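Local coordinates for protein extracellular sialidase/neuraminidase, putative (Aspergillus fumigatus, PDB 2XZI) that probably hydrolyses terminal sialic acid linkages as a secreted glycoside hydrolase, with a preference for the deaminated sugar Kdn that marks it as a Kdnase, at residues D110-F118 / A212-V220. Residues are numbered along the deposited sequence; the frame is centred on the assembly and turned at random. Where two conformers were deposited one is given.
Sequences DDDNTIYLF and APGNRTWSV. With NO2 (nitrite ion), chain H.
The carboxylate of Asp-110 takes four N-H donors, two on each oxygen, where neighbouring blades of the sialidase beta-propeller meet through the hairpin turns 110-113 and 212-215. Arg-216 meets it in a bidentate, side-on salt bridge with the two flat groups nearly coplanar: NE reaches Asp-110 OD2 at 2.8 Å and an almost straight 177°, while NH2 reaches Asp-110 OD1, both on syn lone pairs. The bend at chi2 of Arg-216 (-68°) turns its guanidinium back toward this carboxylate. Gly-214 N adds a 2.8 Å bond to Asp-110 OD2 from well above the carboxylate plane, and Asp-111 N donates to Asp-110 OD1 on the anti side, tilted from that plane, so the group is fixed against rotation. Arg-216 NH2 also donates to Gly-196 O, and Asp-111 pairs with Arg-192. Gly-214, at positive phi, lays its CA against Thr-114 OG1 (3.6 Å). Further along, aromatic rings take over. The indole edge of Trp-218 points at the face of Tyr-116 (Trp-218 CZ2 to Tyr-116 CE1 3.6 Å, planes at 79°), whose other face carries Thr-114 CG2. Phe-118 in turn drives its edge into a face of the indole, the planes nearly perpendicular; Leu-155 and Ile-200 border this aromatic cluster of two T-shaped pairs. Beside it a water bridges the blades, 2.8 Å from Tyr-116 OH and donating to Arg-216 O at 2.9 Å.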
# COMPACT_ATOMS: atom_id res chain seq x y z
N ASP A 110 -13.55 6.91 4.81
CA ASP A 110 -14.14 7.68 5.90
C ASP A 110 -15.54 7.17 6.27
O ASP A 110 -16.10 6.35 5.54
CB ASP A 110 -14.16 9.18 5.59
CG ASP A 110 -13.94 10.05 6.82
OD1 ASP A 110 -14.17 9.58 7.96
OD2 ASP A 110 -13.54 11.22 6.64
N ASP A 111 -16.10 7.66 7.39
CA ASP A 111 -17.33 7.10 7.98
C ASP A 111 -18.56 7.24 7.08
O ASP A 111 -19.52 6.45 7.18
CB ASP A 111 -17.68 7.79 9.31
CG ASP A 111 -16.59 7.68 10.35
OD1 ASP A 111 -15.64 6.88 10.18
OD2 ASP A 111 -16.69 8.40 11.36
N ASP A 112 -18.55 8.27 6.24
CA ASP A 112 -19.65 8.56 5.32
C ASP A 112 -19.52 7.80 4.01
O ASP A 112 -20.32 7.97 3.10
CB ASP A 112 -19.70 10.06 5.02
CG ASP A 112 -18.46 10.56 4.28
OD1 ASP A 112 -17.35 10.01 4.51
OD2 ASP A 112 -18.59 11.46 3.43
N ASN A 113 -18.48 6.96 3.94
CA ASN A 113 -18.03 6.29 2.71
C ASN A 113 -17.36 7.15 1.66
O ASN A 113 -17.16 6.69 0.54
CB ASN A 113 -19.10 5.37 2.09
CG ASN A 113 -18.48 4.24 1.31
OD1 ASN A 113 -17.46 3.67 1.73
ND2 ASN A 113 -19.07 3.91 0.16
N THR A 114 -16.98 8.39 1.99
CA THR A 114 -16.03 9.08 1.12
C THR A 114 -14.72 8.29 1.14
O THR A 114 -14.20 7.95 2.22
CB THR A 114 -15.75 10.52 1.56
OG1 THR A 114 -16.94 11.30 1.37
CG2 THR A 114 -14.62 11.14 0.75
N ILE A 115 -14.21 7.96 -0.03
CA ILE A 115 -12.88 7.35 -0.08
C ILE A 115 -11.86 8.41 -0.47
O ILE A 115 -11.88 8.94 -1.58
CB ILE A 115 -12.79 6.14 -1.03
CG1 ILE A 115 -13.88 5.10 -0.73
CG2 ILE A 115 -11.39 5.52 -0.91
CD1 ILE A 115 -15.11 5.22 -1.65
N TYR A 116 -10.98 8.73 0.47
CA TYR A 116 -9.89 9.63 0.22
C TYR A 116 -8.71 8.86 -0.34
O TYR A 116 -8.42 7.75 0.11
CB TYR A 116 -9.48 10.29 1.53
CG TYR A 116 -10.36 11.40 2.05
CD1 TYR A 116 -10.48 12.60 1.36
CD2 TYR A 116 -11.00 11.26 3.28
CE1 TYR A 116 -11.25 13.65 1.88
CE2 TYR A 116 -11.76 12.29 3.80
CZ TYR A 116 -11.88 13.47 3.09
OH TYR A 116 -12.61 14.52 3.61
N LEU A 117 -8.03 9.44 -1.32
CA LEU A 117 -6.82 8.85 -1.86
C LEU A 117 -5.72 9.91 -1.91
O LEU A 117 -5.75 10.84 -2.72
CB LEU A 117 -7.07 8.20 -3.23
CG LEU A 117 -5.86 7.61 -3.95
CD1 LEU A 117 -5.46 6.31 -3.32
CD2 LEU A 117 -6.25 7.36 -5.39
N PHE A 118 -4.76 9.77 -1.00
CA PHE A 118 -3.55 10.59 -1.07
C PHE A 118 -2.57 9.98 -2.06
O PHE A 118 -2.49 8.77 -2.19
CB PHE A 118 -2.90 10.70 0.31
CG PHE A 118 -3.66 11.58 1.28
CD1 PHE A 118 -4.69 11.05 2.08
CD2 PHE A 118 -3.35 12.94 1.38
CE1 PHE A 118 -5.40 11.89 2.97
CE2 PHE A 118 -4.07 13.78 2.27
CZ PHE A 118 -5.09 13.23 3.06
N ALA A 212 -15.71 16.58 10.23
CA ALA A 212 -16.81 15.88 9.60
C ALA A 212 -16.31 14.85 8.59
O ALA A 212 -15.52 15.19 7.71
CB ALA A 212 -17.74 16.89 8.93
N PRO A 213 -16.77 13.58 8.71
CA PRO A 213 -16.39 12.57 7.71
C PRO A 213 -16.57 13.03 6.26
O PRO A 213 -17.63 13.55 5.87
CB PRO A 213 -17.33 11.42 8.03
CG PRO A 213 -17.45 11.48 9.53
CD PRO A 213 -17.49 12.97 9.85
N GLY A 214 -15.52 12.85 5.47
CA GLY A 214 -15.54 13.26 4.08
C GLY A 214 -15.47 14.76 3.86
O GLY A 214 -15.55 15.23 2.72
N ASN A 215 -15.31 15.51 4.95
CA ASN A 215 -15.09 16.97 4.89
C ASN A 215 -14.07 17.35 5.95
O ASN A 215 -14.23 18.33 6.70
CB ASN A 215 -16.40 17.77 5.05
CG ASN A 215 -17.17 17.95 3.73
OD1 ASN A 215 -16.85 18.82 2.92
ND2 ASN A 215 -18.20 17.13 3.54
N ARG A 216 -12.99 16.58 5.99
CA ARG A 216 -11.98 16.73 7.03
C ARG A 216 -11.09 17.94 6.86
O ARG A 216 -10.85 18.39 5.75
CB ARG A 216 -11.08 15.49 7.07
CG ARG A 216 -11.83 14.18 7.32
CD ARG A 216 -12.42 14.07 8.72
NE ARG A 216 -12.82 12.69 8.95
CZ ARG A 216 -12.86 12.10 10.14
NH1 ARG A 216 -12.53 12.78 11.24
NH2 ARG A 216 -13.22 10.83 10.22
N THR A 217 -10.63 18.46 7.99
CA THR A 217 -9.52 19.39 7.97
C THR A 217 -8.24 18.63 8.30
O THR A 217 -8.22 17.75 9.17
CB THR A 217 -9.77 20.57 8.89
OG1 THR A 217 -10.06 20.08 10.19
CG2 THR A 217 -10.97 21.37 8.40
N TRP A 218 -7.18 18.96 7.58
CA TRP A 218 -5.94 18.21 7.65
C TRP A 218 -4.89 19.00 8.42
O TRP A 218 -4.84 20.24 8.34
CB TRP A 218 -5.41 17.86 6.26
CG TRP A 218 -6.43 17.24 5.36
CD1 TRP A 218 -7.09 17.85 4.32
CD2 TRP A 218 -6.92 15.89 5.42
NE1 TRP A 218 -7.97 16.96 3.74
CE2 TRP A 218 -7.88 15.76 4.39
CE3 TRP A 218 -6.64 14.79 6.24
CZ2 TRP A 218 -8.56 14.55 4.15
CZ3 TRP A 218 -7.33 13.58 6.00
CH2 TRP A 218 -8.27 13.49 4.96
N SER A 219 -4.05 18.28 9.15
CA SER A 219 -2.88 18.90 9.77
C SER A 219 -1.72 17.90 9.76
O SER A 219 -1.92 16.71 9.43
CB SER A 219 -3.20 19.34 11.19
OG SER A 219 -3.56 18.25 11.99
N VAL A 220 -0.53 18.37 10.09
CA VAL A 220 0.66 17.53 10.07
C VAL A 220 1.18 17.27 11.48
O VAL A 220 1.37 18.21 12.26
CB VAL A 220 1.79 18.17 9.25
CG1 VAL A 220 3.06 17.31 9.32
CG2 VAL A 220 1.36 18.39 7.81
N NO2 H . -1.29 16.84 15.30
O1 NO2 H . -1.89 15.83 16.17
O2 NO2 H . -2.34 17.59 14.61
O HOH W 1 -11.52 17.09 3.30